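Clavulanic acid biosynthesis oligopeptide binding protein 2 (Streptomyces clavuligerus, PDB 2WOL) probably binds peptides or related solutes as an extracellular solute-binding protein of the clavulanic acid biosynthesis pathway. Local coordinates at residues A[57-60]-A[61-64]. Residues are numbered along the deposited sequence; the frame is centred on the assembly and turned at random.
Sequences WLLQ and RLLN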
ATOM      1  N   TRP A  57      -0.076   2.449   9.203  1.00  7.41           N
ATOM      2  CA  TRP A  57       1.358   2.187   9.022  1.00  7.93           C
ATOM      3  C   TRP A  57       2.135   3.498   9.141  1.00  8.03           C
ATOM      4  O   TRP A  57       3.198   3.555   9.758  1.00  8.33           O
ATOM      5  CB  TRP A  57       1.653   1.537   7.671  1.00  8.43           C
ATOM      6  CG  TRP A  57       0.999   0.205   7.463  1.00  9.19           C
ATOM      7  CD1 TRP A  57       0.494  -0.625   8.425  1.00  9.71           C
ATOM      8  CD2 TRP A  57       0.779  -0.457   6.205  1.00  9.93           C
ATOM      9  NE1 TRP A  57      -0.021  -1.761   7.848  1.00  9.05           N
ATOM     10  CE2 TRP A  57       0.139  -1.686   6.488  1.00  9.79           C
ATOM     11  CE3 TRP A  57       1.060  -0.130   4.867  1.00 10.88           C
ATOM     12  CZ2 TRP A  57      -0.229  -2.591   5.483  1.00 10.46           C
ATOM     13  CZ3 TRP A  57       0.698  -1.038   3.862  1.00 10.39           C
ATOM     14  CH2 TRP A  57       0.055  -2.251   4.182  1.00 10.55           C
ATOM     15  N   LEU A  58       1.578   4.550   8.549  1.00  8.33           N
ATOM     16  CA  LEU A  58       2.157   5.884   8.611  1.00  8.44           C
ATOM     17  C   LEU A  58       2.201   6.402  10.053  1.00  8.42           C
ATOM     18  O   LEU A  58       3.219   6.935  10.499  1.00  8.60           O
ATOM     19  CB  LEU A  58       1.331   6.814   7.718  1.00  8.62           C
ATOM     20  CG  LEU A  58       1.790   8.245   7.463  1.00  9.58           C
ATOM     21  CD1 LEU A  58       3.021   8.252   6.557  1.00 10.44           C
ATOM     22  CD2 LEU A  58       0.638   9.005   6.835  1.00 10.83           C
ATOM     23  N   LEU A  59       1.097   6.228  10.778  1.00  8.29           N
ATOM     24  CA  LEU A  59       1.020   6.608  12.187  1.00  8.58           C
ATOM     25  C   LEU A  59       1.991   5.802  13.054  1.00  8.29           C
ATOM     26  O   LEU A  59       2.518   6.309  14.047  1.00  8.57           O
ATOM     27  CB  LEU A  59      -0.411   6.435  12.697  1.00  8.91           C
ATOM     28  CG  LEU A  59      -0.725   6.832  14.138  1.00 10.68           C
ATOM     29  CD1 LEU A  59      -0.615   8.338  14.334  1.00 11.91           C
ATOM     30  CD2 LEU A  59      -2.109   6.338  14.495  1.00 12.16           C
ATOM     31  N   GLN A  60       2.214   4.544  12.682  1.00  7.73           N
ATOM     32  CA  GLN A  60       3.141   3.684  13.416  1.00  7.42           C
ATOM     33  C   GLN A  60       4.581   4.199  13.418  1.00  7.23           C
ATOM     34  O   GLN A  60       5.374   3.830  14.286  1.00  7.11           O
ATOM     35  CB  GLN A  60       3.068   2.240  12.905  1.00  7.13           C
ATOM     36  CG  GLN A  60       1.905   1.453  13.511  1.00  7.36           C
ATOM     37  CD  GLN A  60       2.083   1.160  14.994  1.00  8.19           C
ATOM     38  OE1 GLN A  60       3.173   1.315  15.550  1.00  9.39           O
ATOM     39  NE2 GLN A  60       1.008   0.725  15.635  1.00  8.11           N
ATOM     40  N   ARG A  61       4.918   5.063  12.462  1.00  7.04           N
ATOM     41  CA  ARG A  61       6.247   5.675  12.445  1.00  7.16           C
ATOM     42  C   ARG A  61       6.474   6.570  13.677  1.00  7.41           C
ATOM     43  O   ARG A  61       7.612   6.833  14.050  1.00  8.17           O
ATOM     44  CB  ARG A  61       6.488   6.436  11.136  1.00  7.30           C
ATOM     45  CG  ARG A  61       6.791   5.511   9.964  1.00  7.22           C
ATOM     46  CD  ARG A  61       6.664   6.198   8.608  1.00  5.86           C
ATOM     47  NE  ARG A  61       7.645   7.263   8.363  1.00  7.42           N
ATOM     48  CZ  ARG A  61       8.927   7.070   8.048  1.00  7.92           C
ATOM     49  NH1 ARG A  61       9.446   5.847   7.987  1.00  7.85           N
ATOM     50  NH2 ARG A  61       9.706   8.119   7.813  1.00  8.71           N
ATOM     51  N   LEU A  62       5.390   7.020  14.305  1.00  7.41           N
ATOM     52  CA  LEU A  62       5.482   7.790  15.554  1.00  7.80           C
ATOM     53  C   LEU A  62       5.547   6.908  16.796  1.00  8.14           C
ATOM     54  O   LEU A  62       6.106   7.307  17.822  1.00  8.26           O
ATOM     55  CB  LEU A  62       4.282   8.729  15.703  1.00  7.78           C
ATOM     56  CG  LEU A  62       4.175   9.945  14.780  1.00  8.04           C
ATOM     57  CD1 LEU A  62       3.525   9.579  13.449  1.00  8.52           C
ATOM     58  CD2 LEU A  62       3.374  11.038  15.464  1.00  8.57           C
ATOM     59  N   LEU A  63       4.950   5.719  16.700  1.00  8.63           N
ATOM     60  CA  LEU A  63       4.718   4.854  17.860  1.00  9.29           C
ATOM     61  C   LEU A  63       5.759   3.761  18.059  1.00  9.64           C
ATOM     62  O   LEU A  63       6.078   3.407  19.195  1.00 10.23           O
ATOM     63  CB  LEU A  63       3.330   4.213  17.759  1.00  9.26           C
ATOM     64  CG  LEU A  63       2.117   5.135  17.874  1.00  9.75           C
ATOM     65  CD1 LEU A  63       0.862   4.376  17.475  1.00 11.29           C
ATOM     66  CD2 LEU A  63       1.994   5.692  19.283  1.00 10.85           C
ATOM     67  N   ASN A  64       6.268   3.203  16.969  1.00  9.99           N
ATOM     68  CA  ASN A  64       7.169   2.065  17.075  1.00 10.13           C
ATOM     69  C   ASN A  64       8.297   2.112  16.076  1.00 10.30           C
ATOM     70  O   ASN A  64       8.084   2.389  14.895  1.00 11.55           O
ATOM     71  CB  ASN A  64       6.399   0.751  16.935  1.00 10.05           C
ATOM     72  CG  ASN A  64       5.561   0.436  18.157  1.00  9.76           C
ATOM     73  OD1 ASN A  64       6.094   0.164  19.237  1.00  9.70           O
ATOM     74  ND2 ASN A  64       4.242   0.487  18.001  1.00  9.52           N
TER
HETATM   75  O   HOH W   1       1.140   0.333  18.577  1.00 13.74           O
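Q60, on helix 54-63, and N64, just beyond it, run side by side, their amides nearly coplanar at 15°. N64 ND2 gives a hydrogen to Q60 OE1 at 2.8 Å, almost straight at 173° and on an in-plane lone pair. The bend in the glutamine at chi2 (-69°) brings its amide back alongside the asparagine. A water accepts from Q60 NE2 at 3.0 Å and, weakly, from N64 ND2, while N64 OD1 takes the backbone N of S212, so every polar atom of the two amides has a partner. In this family 5 solute-binding protein, the helix lays L59 and L63 against strand 225-230 of the five-stranded mixed sheet; L59 CG lies 4.4 Å from L63 CD1. On the backbone, R61 N and L62 N bond to L58 O and L59 O three residues back, the i to i-3 spacing of 3-10 bonds. Q60 O then accepts twice: from N64 N at 2.9 Å and from L63 N at 3.1 Å. R61 carries its guanidinium away from the turn, pairing NE with D552 and NH1 with Y70 O.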